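Local coordinates for protein ShdD (Sedimentibacter hydroxybenzoicus, PDB 7AE5), which forms a small zinc-binding subunit of a vanillic acid decarboxylase complex, its precise biochemical role in phenolic acid metabolism being unknown, at residues H[13-18]-H[23-28]. Numbering follows the deposited sequence.
Sequences KMVDSP and WEVYVC. With ZN (zinc ion), chain Z.
Ser17 lays its CB over the centre of the Trp23 six-membered ring, a CH-pi contact with CB 3.5 Å from the ring centroid and 10° off the normal. Pro18 meets the same ring obliquely, its CD 3.7 Å from CH2 of Trp23. The indole swings over Ser17 because its CG sits between the backbone N and the carbonyl carbon (chi1 44°). Beyond the hairpin, Trp23 NE1 donates to the carbonyl of Lys57 on the chain of Phenolic acid decarboxylase, and Arg36 makes a cation-pi contact with the indole. Replacing the indole by an alanine is likely to open a gap beside Ser17 CB and Pro18 CD and to leave that Lys57 carbonyl without its donor. Strands 13-16 and 24-28 pair antiparallel in a beta hairpin interrupted by a classic beta bulge: Met14 and Val15 stand opposite the single residue Val25, whose O accepts a 2.7 Å hydrogen bond from Met14 N and a weak one from Val15 N, while Val25 N donates a hydrogen bond to Val15 O. Strand 24-28 ends at Cys28, which binds zinc together with Cys3, Cys6 and Cys31. On the face bearing Lys13, Asp16 and Glu24, Lys13 NZ forms a salt bridge with Asp16 OD1 (2.8 Å). The Asp16 and Glu24 side chains lie alongside each other, carboxylate planes 88° apart, with Asp16 OD2 2.7 Å from Glu24 OE2, so close that one acid probably carries a proton. Met14 CE packs across Val27, 3.7 Å from its CB.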
loop_
_atom_site.group_PDB
_atom_site.type_symbol
_atom_site.label_atom_id
_atom_site.label_comp_id
_atom_site.label_asym_id
_atom_site.label_seq_id
_atom_site.Cartn_x
_atom_site.Cartn_y
_atom_site.Cartn_z
ATOM N N LYS H 13 3.297 -44.365 -43.285
ATOM C CA LYS H 13 2.663 -43.408 -44.180
ATOM C C LYS H 13 1.169 -43.339 -43.896
ATOM O O LYS H 13 0.465 -44.352 -43.982
ATOM C CB LYS H 13 2.909 -43.789 -45.636
ATOM C CG LYS H 13 2.106 -42.955 -46.613
ATOM C CD LYS H 13 2.887 -42.694 -47.877
ATOM C CE LYS H 13 3.057 -43.962 -48.691
ATOM N NZ LYS H 13 1.737 -44.531 -49.072
ATOM N N MET H 14 0.684 -42.142 -43.564
ATOM C CA MET H 14 -0.740 -41.953 -43.315
ATOM C C MET H 14 -1.529 -41.929 -44.619
ATOM O O MET H 14 -2.435 -42.743 -44.824
ATOM C CB MET H 14 -0.966 -40.663 -42.524
ATOM C CG MET H 14 -2.167 -40.702 -41.598
ATOM S SD MET H 14 -2.741 -39.046 -41.183
ATOM C CE MET H 14 -1.544 -38.588 -39.933
ATOM N N VAL H 15 -1.190 -41.003 -45.516
ATOM C CA VAL H 15 -1.921 -40.830 -46.765
ATOM C C VAL H 15 -0.965 -40.352 -47.844
ATOM O O VAL H 15 0.073 -39.745 -47.563
ATOM C CB VAL H 15 -3.090 -39.827 -46.615
ATOM C CG1 VAL H 15 -4.314 -40.502 -46.016
ATOM C CG2 VAL H 15 -2.653 -38.634 -45.775
ATOM N N ASP H 16 -1.327 -40.635 -49.088
ATOM C CA ASP H 16 -0.758 -39.966 -50.245
ATOM C C ASP H 16 -1.606 -38.747 -50.589
ATOM O O ASP H 16 -2.741 -38.604 -50.131
ATOM C CB ASP H 16 -0.696 -40.914 -51.443
ATOM C CG ASP H 16 0.615 -41.664 -51.526
ATOM O OD1 ASP H 16 0.714 -42.765 -50.944
ATOM O OD2 ASP H 16 1.541 -41.158 -52.191
ATOM N N SER H 17 -1.044 -37.866 -51.403
ATOM C CA SER H 17 -1.795 -36.696 -51.840
ATOM C C SER H 17 -2.951 -37.138 -52.732
ATOM O O SER H 17 -2.738 -37.910 -53.674
ATOM C CB SER H 17 -0.890 -35.717 -52.583
ATOM O OG SER H 17 -0.180 -36.367 -53.622
ATOM N N PRO H 18 -4.183 -36.698 -52.457
ATOM C CA PRO H 18 -5.315 -37.134 -53.296
ATOM C C PRO H 18 -5.155 -36.778 -54.764
ATOM O O PRO H 18 -5.546 -37.568 -55.633
ATOM C CB PRO H 18 -6.516 -36.418 -52.661
ATOM C CG PRO H 18 -6.097 -36.141 -51.255
ATOM C CD PRO H 18 -4.619 -35.901 -51.297
ATOM N N TRP H 23 2.825 -34.925 -52.553
ATOM C CA TRP H 23 3.369 -35.136 -51.217
ATOM C C TRP H 23 2.764 -36.387 -50.599
ATOM O O TRP H 23 1.831 -36.992 -51.133
ATOM C CB TRP H 23 3.109 -33.924 -50.315
ATOM C CG TRP H 23 1.719 -33.370 -50.432
ATOM C CD1 TRP H 23 1.345 -32.242 -51.099
ATOM C CD2 TRP H 23 0.520 -33.912 -49.858
ATOM N NE1 TRP H 23 -0.010 -32.049 -50.983
ATOM C CE2 TRP H 23 -0.539 -33.060 -50.225
ATOM C CE3 TRP H 23 0.242 -35.034 -49.071
ATOM C CZ2 TRP H 23 -1.856 -33.294 -49.835
ATOM C CZ3 TRP H 23 -1.065 -35.264 -48.685
ATOM C CH2 TRP H 23 -2.098 -34.397 -49.066
ATOM N N GLU H 24 3.324 -36.762 -49.451
ATOM C CA GLU H 24 2.786 -37.790 -48.576
ATOM C C GLU H 24 2.783 -37.242 -47.156
ATOM O O GLU H 24 3.451 -36.250 -46.856
ATOM C CB GLU H 24 3.613 -39.085 -48.646
ATOM C CG GLU H 24 4.188 -39.376 -50.032
ATOM C CD GLU H 24 4.506 -40.847 -50.261
ATOM O OE1 GLU H 24 5.229 -41.434 -49.423
ATOM O OE2 GLU H 24 4.055 -41.409 -51.285
ATOM N N VAL H 25 2.018 -37.887 -46.280
ATOM C CA VAL H 25 1.951 -37.510 -44.873
ATOM C C VAL H 25 2.352 -38.712 -44.033
ATOM O O VAL H 25 1.802 -39.807 -44.205
ATOM C CB VAL H 25 0.553 -37.007 -44.473
ATOM C CG1 VAL H 25 0.569 -36.513 -43.037
ATOM C CG2 VAL H 25 0.099 -35.902 -45.409
ATOM N N TYR H 26 3.304 -38.507 -43.130
ATOM C CA TYR H 26 3.788 -39.542 -42.232
ATOM C C TYR H 26 3.307 -39.259 -40.817
ATOM O O TYR H 26 3.005 -38.118 -40.461
ATOM C CB TYR H 26 5.317 -39.622 -42.272
ATOM C CG TYR H 26 5.857 -39.748 -43.677
ATOM C CD1 TYR H 26 5.797 -40.956 -44.356
ATOM C CD2 TYR H 26 6.408 -38.653 -44.331
ATOM C CE1 TYR H 26 6.282 -41.075 -45.644
ATOM C CE2 TYR H 26 6.895 -38.763 -45.619
ATOM C CZ TYR H 26 6.829 -39.975 -46.270
ATOM O OH TYR H 26 7.312 -40.088 -47.552
ATOM N N VAL H 27 3.227 -40.315 -40.010
ATOM C CA VAL H 27 2.765 -40.206 -38.630
ATOM C C VAL H 27 3.559 -41.174 -37.763
ATOM O O VAL H 27 3.797 -42.325 -38.147
ATOM C CB VAL H 27 1.246 -40.463 -38.509
ATOM C CG1 VAL H 27 0.872 -41.826 -39.084
ATOM C CG2 VAL H 27 0.787 -40.333 -37.056
ATOM N N CYS H 28 3.982 -40.694 -36.598
ATOM C CA CYS H 28 4.702 -41.519 -35.641
ATOM C C CYS H 28 3.720 -42.383 -34.861
ATOM O O CYS H 28 2.697 -41.891 -34.377
ATOM C CB CYS H 28 5.509 -40.636 -34.691
ATOM S SG CYS H 28 6.270 -41.508 -33.315
HETATM ZN ZN ZN Z . 7.208 -39.570 -32.421
#